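Local coordinates for protein enolase from the environmental genome shotgun sequencing of the Sargasso Sea (PDB 2QGY) that is of unknown function but probably acts as a magnesium-dependent enzyme of the enolase superfamily, in the mandelate racemase / muconate lactonizing enzyme group, at residues L13-W19 and I37-T43; L80-Y86 and I108-W113. All blocks are in the same frame, centred on the assembly; numbering follows the deposited sequence.

Contact 1: residues L13-W19 and I37-T43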
loop_
_atom_site.group_PDB
_atom_site.type_symbol
_atom_site.label_atom_id
_atom_site.label_comp_id
_atom_site.label_asym_id
_atom_site.label_seq_id
_atom_site.Cartn_x
_atom_site.Cartn_y
_atom_site.Cartn_z
ATOM N N LEU A 13 -9.399 16.521 -19.544
ATOM C CA LEU A 13 -10.566 15.951 -18.885
ATOM C C LEU A 13 -11.392 17.070 -18.340
ATOM O O LEU A 13 -10.846 18.066 -17.868
ATOM C CB LEU A 13 -10.155 15.007 -17.741
ATOM C CG LEU A 13 -9.178 13.881 -18.071
ATOM C CD1 LEU A 13 -8.926 13.025 -16.840
ATOM C CD2 LEU A 13 -9.705 12.984 -19.230
ATOM N N SER A 14 -12.710 16.934 -18.398
ATOM C CA SER A 14 -13.561 18.010 -17.901
ATOM C C SER A 14 -14.323 17.692 -16.620
ATOM O O SER A 14 -14.550 18.592 -15.797
ATOM C CB SER A 14 -14.488 18.579 -18.986
ATOM O OG SER A 14 -15.373 17.600 -19.488
ATOM N N ARG A 15 -14.692 16.422 -16.428
ATOM C CA ARG A 15 -15.579 16.103 -15.330
ATOM C C ARG A 15 -15.254 14.764 -14.688
ATOM O O ARG A 15 -14.827 13.849 -15.371
ATOM C CB ARG A 15 -17.024 16.115 -15.819
ATOM C CG ARG A 15 -18.044 16.366 -14.737
ATOM C CD ARG A 15 -19.430 16.669 -15.361
ATOM N NE ARG A 15 -19.447 17.954 -16.067
ATOM C CZ ARG A 15 -20.084 19.047 -15.645
ATOM N NH1 ARG A 15 -20.781 19.022 -14.512
ATOM N NH2 ARG A 15 -20.028 20.171 -16.363
ATOM N N LEU A 16 -15.438 14.709 -13.366
ATOM C CA LEU A 16 -15.348 13.456 -12.608
ATOM C C LEU A 16 -16.607 13.276 -11.791
ATOM O O LEU A 16 -17.043 14.198 -11.108
ATOM C CB LEU A 16 -14.113 13.449 -11.692
ATOM C CG LEU A 16 -13.913 12.262 -10.705
ATOM C CD1 LEU A 16 -13.624 10.963 -11.423
ATOM C CD2 LEU A 16 -12.780 12.588 -9.717
ATOM N N LYS A 17 -17.152 12.063 -11.836
ATOM C CA LYS A 17 -18.149 11.629 -10.874
ATOM C C LYS A 17 -17.684 10.329 -10.211
ATOM O O LYS A 17 -17.150 9.431 -10.878
ATOM C CB LYS A 17 -19.460 11.360 -11.599
ATOM C CG LYS A 17 -20.659 11.025 -10.680
ATOM C CD LYS A 17 -20.954 12.094 -9.628
ATOM C CE LYS A 17 -22.157 11.723 -8.741
ATOM N NZ LYS A 17 -23.459 12.101 -9.401
ATOM N N ILE A 18 -17.923 10.248 -8.915
ATOM C CA ILE A 18 -17.614 9.038 -8.137
ATOM C C ILE A 18 -18.856 8.684 -7.331
ATOM O O ILE A 18 -19.471 9.575 -6.718
ATOM C CB ILE A 18 -16.422 9.264 -7.164
ATOM C CG1 ILE A 18 -15.176 9.705 -7.904
ATOM C CG2 ILE A 18 -16.132 7.947 -6.307
ATOM C CD1 ILE A 18 -13.982 10.077 -6.983
ATOM N N TRP A 19 -19.217 7.397 -7.322
ATOM C CA TRP A 19 -20.236 6.889 -6.405
ATOM C C TRP A 19 -19.571 5.865 -5.525
ATOM O O TRP A 19 -18.774 5.063 -6.020
ATOM C CB TRP A 19 -21.332 6.146 -7.164
ATOM C CG TRP A 19 -22.159 6.957 -8.099
ATOM C CD1 TRP A 19 -23.401 7.458 -7.847
ATOM C CD2 TRP A 19 -21.851 7.299 -9.461
ATOM N NE1 TRP A 19 -23.882 8.123 -8.956
ATOM C CE2 TRP A 19 -22.952 8.042 -9.960
ATOM C CE3 TRP A 19 -20.756 7.053 -10.311
ATOM C CZ2 TRP A 19 -22.988 8.543 -11.265
ATOM C CZ3 TRP A 19 -20.784 7.575 -11.615
ATOM C CH2 TRP A 19 -21.907 8.283 -12.079
ATOM N N ILE A 37 -16.820 1.337 -5.507
ATOM C CA ILE A 37 -16.373 2.669 -5.878
ATOM C C ILE A 37 -16.332 2.667 -7.394
ATOM O O ILE A 37 -15.460 2.063 -7.991
ATOM C CB ILE A 37 -14.962 2.964 -5.321
ATOM C CG1 ILE A 37 -14.953 2.776 -3.792
ATOM C CG2 ILE A 37 -14.472 4.358 -5.807
ATOM C CD1 ILE A 37 -13.519 2.803 -3.150
ATOM N N ILE A 38 -17.284 3.358 -7.995
ATOM C CA ILE A 38 -17.411 3.395 -9.448
ATOM C C ILE A 38 -17.250 4.847 -9.881
ATOM O O ILE A 38 -17.793 5.724 -9.236
ATOM C CB ILE A 38 -18.765 2.848 -9.854
ATOM C CG1 ILE A 38 -18.818 1.351 -9.466
ATOM C CG2 ILE A 38 -18.963 3.023 -11.352
ATOM C CD1 ILE A 38 -20.116 0.671 -9.738
ATOM N N ILE A 39 -16.470 5.093 -10.930
ATOM C CA ILE A 39 -16.242 6.469 -11.395
ATOM C C ILE A 39 -16.642 6.651 -12.854
ATOM O O ILE A 39 -16.649 5.707 -13.638
ATOM C CB ILE A 39 -14.760 6.920 -11.177
ATOM C CG1 ILE A 39 -13.831 6.396 -12.287
ATOM C CG2 ILE A 39 -14.256 6.466 -9.797
ATOM C CD1 ILE A 39 -12.408 6.979 -12.186
ATOM N N LYS A 40 -16.967 7.895 -13.213
ATOM C CA LYS A 40 -17.165 8.235 -14.607
ATOM C C LYS A 40 -16.386 9.521 -14.856
ATOM O O LYS A 40 -16.551 10.494 -14.132
ATOM C CB LYS A 40 -18.653 8.461 -14.911
ATOM C CG LYS A 40 -18.874 8.589 -16.401
ATOM C CD LYS A 40 -20.344 8.897 -16.772
ATOM C CE LYS A 40 -20.645 10.370 -16.751
ATOM N NZ LYS A 40 -22.095 10.552 -17.159
ATOM N N ILE A 41 -15.540 9.492 -15.874
ATOM C CA ILE A 41 -14.722 10.634 -16.294
ATOM C C ILE A 41 -15.287 11.058 -17.645
ATOM O O ILE A 41 -15.578 10.205 -18.480
ATOM C CB ILE A 41 -13.241 10.213 -16.441
ATOM C CG1 ILE A 41 -12.601 10.015 -15.044
ATOM C CG2 ILE A 41 -12.457 11.235 -17.275
ATOM C CD1 ILE A 41 -11.126 9.639 -15.058
ATOM N N THR A 42 -15.464 12.369 -17.836
ATOM C CA THR A 42 -15.876 12.934 -19.133
ATOM C C THR A 42 -14.731 13.796 -19.670
ATOM O O THR A 42 -14.180 14.634 -18.943
ATOM C CB THR A 42 -17.144 13.826 -18.995
ATOM O OG1 THR A 42 -18.145 13.118 -18.254
ATOM C CG2 THR A 42 -17.720 14.185 -20.410
ATOM N N THR A 43 -14.342 13.558 -20.916
ATOM C CA THR A 43 -13.295 14.381 -21.496
ATOM C C THR A 43 -13.889 15.696 -21.995
ATOM O O THR A 43 -15.109 15.845 -22.090
ATOM C CB THR A 43 -12.608 13.703 -22.693
ATOM O OG1 THR A 43 -13.513 13.663 -23.806
ATOM C CG2 THR A 43 -12.141 12.276 -22.333
#
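W19 holds CG beside its backbone N, anti to the carbonyl carbon (chi1 -65°), which swings the indole across to the neighbouring strand, where its CZ3 lies 4.0 Å from K40 CB. K40 in turn sets CG anti to N (chi1 -171°) and runs alongside the indole, pointing the same way. These strands, 13-19 and 37-43, are antiparallel neighbours in the four-stranded sheet of the N-terminal capping domain characteristic of the enolase superfamily; three reciprocal pairs of backbone hydrogen bonds join them, and a classic beta bulge, with S14 and R15 both facing T42, adds a seventh. There both amides converge on one acceptor: S14 N lies 2.8 Å from T42 O, in the carbonyl plane, while R15 N comes to the same oxygen tilted out of that plane. R15 O returns a bond to T42 N, and beyond it K17 pairs with K40 and W19 with I38.

On one face of the sheet, L16 and I18 pack on helix 60-74, I39 and I41 on helix 99-120. L16 CD1 meets I41 CG1 at 3.9 Å, and I18 CG1 lies beside I39 CG2. L13 reaches past the bulge to place CD2 against I41 CG2 at 3.8 Å. The other face carries R15, K17, W19, I38, K40 and T42. K17 CG lies over one face of the W19 indole, displaced toward its rim, and W50 also meets this ring, their planes nearly parallel; W19 NE1 bonds S370 OG, whereas K40 NZ forms salt bridges with E48 and E366. At the indole rim, I38 O lies in the ring plane, 3.4 Å from W19 CE3.

Contact 2: residues L80-Y86 and I108-W113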
loop_
_atom_site.group_PDB
_atom_site.type_symbol
_atom_site.label_atom_id
_atom_site.label_comp_id
_atom_site.label_asym_id
_atom_site.label_seq_id
_atom_site.Cartn_x
_atom_site.Cartn_y
_atom_site.Cartn_z
ATOM N N LEU A 80 -3.230 14.271 -23.052
ATOM C CA LEU A 80 -3.338 13.076 -22.197
ATOM C C LEU A 80 -3.620 11.786 -22.980
ATOM O O LEU A 80 -4.419 11.767 -23.920
ATOM C CB LEU A 80 -4.416 13.290 -21.130
ATOM C CG LEU A 80 -4.550 12.259 -20.002
ATOM C CD1 LEU A 80 -3.302 12.235 -19.110
ATOM C CD2 LEU A 80 -5.804 12.561 -19.176
ATOM N N SER A 81 -2.944 10.713 -22.576
ATOM C CA SER A 81 -3.199 9.375 -23.073
ATOM C C SER A 81 -3.043 8.388 -21.914
ATOM O O SER A 81 -2.607 8.775 -20.830
ATOM C CB SER A 81 -2.208 9.027 -24.180
ATOM O OG SER A 81 -0.884 8.892 -23.658
ATOM N N ILE A 82 -3.414 7.132 -22.150
ATOM C CA ILE A 82 -3.204 6.060 -21.157
ATOM C C ILE A 82 -1.731 6.043 -20.770
ATOM O O ILE A 82 -1.393 6.062 -19.584
ATOM C CB ILE A 82 -3.626 4.689 -21.689
ATOM C CG1 ILE A 82 -5.132 4.653 -21.930
ATOM C CG2 ILE A 82 -3.268 3.553 -20.672
ATOM C CD1 ILE A 82 -5.513 3.604 -22.966
ATOM N N LYS A 83 -0.862 6.062 -21.781
ATOM C CA LYS A 83 0.593 6.081 -21.566
ATOM C C LYS A 83 1.078 7.296 -20.791
ATOM O O LYS A 83 1.850 7.139 -19.846
ATOM C CB LYS A 83 1.354 5.971 -22.891
ATOM C CG LYS A 83 2.872 5.904 -22.719
ATOM C CD LYS A 83 3.554 5.286 -23.932
ATOM C CE LYS A 83 5.057 5.600 -23.950
ATOM N NZ LYS A 83 5.690 5.216 -25.245
ATOM N N SER A 84 0.657 8.508 -21.165
ATOM C CA SER A 84 1.164 9.666 -20.439
ATOM C C SER A 84 0.581 9.697 -19.019
ATOM O O SER A 84 1.240 10.158 -18.080
ATOM C CB SER A 84 0.960 11.002 -21.197
ATOM O OG SER A 84 -0.401 11.332 -21.318
ATOM N N PHE A 85 -0.645 9.203 -18.866
ATOM C CA PHE A 85 -1.223 9.030 -17.527
ATOM C C PHE A 85 -0.319 8.097 -16.694
ATOM O O PHE A 85 0.089 8.436 -15.586
ATOM C CB PHE A 85 -2.634 8.438 -17.591
ATOM C CG PHE A 85 -3.156 7.999 -16.238
ATOM C CD1 PHE A 85 -3.488 8.951 -15.270
ATOM C CD2 PHE A 85 -3.287 6.655 -15.922
ATOM C CE1 PHE A 85 -3.950 8.571 -14.001
ATOM C CE2 PHE A 85 -3.762 6.277 -14.647
ATOM C CZ PHE A 85 -4.087 7.231 -13.704
ATOM N N TYR A 86 0.002 6.950 -17.263
ATOM C CA TYR A 86 0.797 5.917 -16.553
ATOM C C TYR A 86 2.135 6.496 -16.129
ATOM O O TYR A 86 2.559 6.371 -14.962
ATOM C CB TYR A 86 1.030 4.721 -17.471
ATOM C CG TYR A 86 1.811 3.585 -16.833
ATOM C CD1 TYR A 86 1.147 2.528 -16.195
ATOM C CD2 TYR A 86 3.215 3.560 -16.866
ATOM C CE1 TYR A 86 1.854 1.484 -15.610
ATOM C CE2 TYR A 86 3.932 2.481 -16.272
ATOM C CZ TYR A 86 3.230 1.457 -15.669
ATOM O OH TYR A 86 3.899 0.384 -15.087
ATOM N N ILE A 108 -8.978 5.085 -12.536
ATOM C CA ILE A 108 -8.773 6.145 -13.530
ATOM C C ILE A 108 -8.248 5.484 -14.810
ATOM O O ILE A 108 -8.775 5.740 -15.897
ATOM C CB ILE A 108 -7.799 7.224 -13.057
ATOM C CG1 ILE A 108 -8.373 8.006 -11.872
ATOM C CG2 ILE A 108 -7.485 8.198 -14.231
ATOM C CD1 ILE A 108 -7.300 8.878 -11.127
ATOM N N GLU A 109 -7.263 4.582 -14.691
ATOM C CA GLU A 109 -6.718 4.001 -15.922
ATOM C C GLU A 109 -7.768 3.217 -16.680
ATOM O O GLU A 109 -7.817 3.267 -17.920
ATOM C CB GLU A 109 -5.475 3.138 -15.677
ATOM C CG GLU A 109 -4.660 2.927 -16.959
ATOM C CD GLU A 109 -3.616 1.839 -16.815
ATOM O OE1 GLU A 109 -2.628 2.018 -16.058
ATOM O OE2 GLU A 109 -3.804 0.816 -17.489
ATOM N N ILE A 110 -8.613 2.495 -15.963
ATOM C CA ILE A 110 -9.665 1.699 -16.592
ATOM C C ILE A 110 -10.611 2.638 -17.344
ATOM O O ILE A 110 -11.030 2.336 -18.466
ATOM C CB ILE A 110 -10.429 0.855 -15.540
ATOM C CG1 ILE A 110 -9.535 -0.325 -15.079
ATOM C CG2 ILE A 110 -11.764 0.294 -16.138
ATOM C CD1 ILE A 110 -10.049 -1.053 -13.835
ATOM N N ALA A 111 -10.950 3.770 -16.738
ATOM C CA ALA A 111 -11.817 4.758 -17.446
ATOM C C ALA A 111 -11.177 5.323 -18.725
ATOM O O ALA A 111 -11.881 5.583 -19.720
ATOM C CB ALA A 111 -12.225 5.887 -16.532
ATOM N N LEU A 112 -9.863 5.549 -18.681
ATOM C CA LEU A 112 -9.141 6.040 -19.862
ATOM C C LEU A 112 -9.121 4.981 -20.980
ATOM O O LEU A 112 -9.194 5.312 -22.179
ATOM C CB LEU A 112 -7.735 6.520 -19.489
ATOM C CG LEU A 112 -7.585 7.689 -18.494
ATOM C CD1 LEU A 112 -6.150 8.075 -18.304
ATOM C CD2 LEU A 112 -8.436 8.958 -18.863
ATOM N N TRP A 113 -9.052 3.705 -20.599
ATOM C CA TRP A 113 -9.160 2.614 -21.566
ATOM C C TRP A 113 -10.539 2.575 -22.215
ATOM O O TRP A 113 -10.640 2.306 -23.424
ATOM C CB TRP A 113 -8.867 1.246 -20.939
ATOM C CG TRP A 113 -7.393 0.945 -20.824
ATOM C CD1 TRP A 113 -6.638 0.999 -19.690
ATOM C CD2 TRP A 113 -6.493 0.553 -21.884
ATOM N NE1 TRP A 113 -5.326 0.652 -19.965
ATOM C CE2 TRP A 113 -5.210 0.379 -21.299
ATOM C CE3 TRP A 113 -6.647 0.321 -23.256
ATOM C CZ2 TRP A 113 -4.091 0.005 -22.044
ATOM C CZ3 TRP A 113 -5.526 -0.051 -23.998
ATOM C CH2 TRP A 113 -4.269 -0.211 -23.389
#
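I82 and W113 make a CH-pi contact: the isoleucine CD1 sits over the six-membered ring of the indole, 3.5 Å from its centroid and 15° off the normal. CG2 of I82 touches the same indole near its nitrogen, 3.6 Å from W113 NE1, and CG1 slides past L112 CB. One helical turn on, F85 fits between the side chains of I108, E109 and L112. With CG anti to N (chi1 169°), its ring projects toward helix 99-120, bringing CE1 to 3.6 Å from I108 CG2 and CE2 to 3.7 Å from E109 CB, while L112 CD1 presses on F85 CB at 3.6 Å.

The two segments belong to a pair of nearly antiparallel helices (166°) in the N-terminal domain of the mandelate racemase / muconate lactonizing enzyme family, and no hydrogen bond links them. The edge of the indole is held from its own helix. W113 NE1 donates to E109 OE2 at 2.9 Å, on its anti side and somewhat out of the carboxylate plane, though the acceptor lies almost in the indole plane. That oxygen also accepts from the backbone N of I283, at the start of helix 282-294, which probably favours a charged carboxylate. Y86 OH bonds D284 on the same helix. Ahead of I82, a capping box starts helix 82-93: S84 N donates to S81 OG at 3.0 Å, and S81 N returns a bond to S84 OG.

How the contacts relate
Contact 1 closes before contact 2 opens along the chain, and their centres lie about 13 Å apart on the same side of the chain's centre. The first pairs two strands of the N-terminal sheet; the second joins helices 82-93 and 99-120. They meet directly: L13 CG packs on L80 CD2 at 3.8 Å, and I41 CD1 reaches I108 CG2 at 4.0 Å. Helix 60-74 is shared, touched by L13, L16 and I18 from the sheet and by F85 and I108 from the helices. Sheet and helices thus form one hydrophobic core, while contact 2 also meets helix 282-294 of the barrel domain, whose magnesium site is formed by D200, E226 and E252.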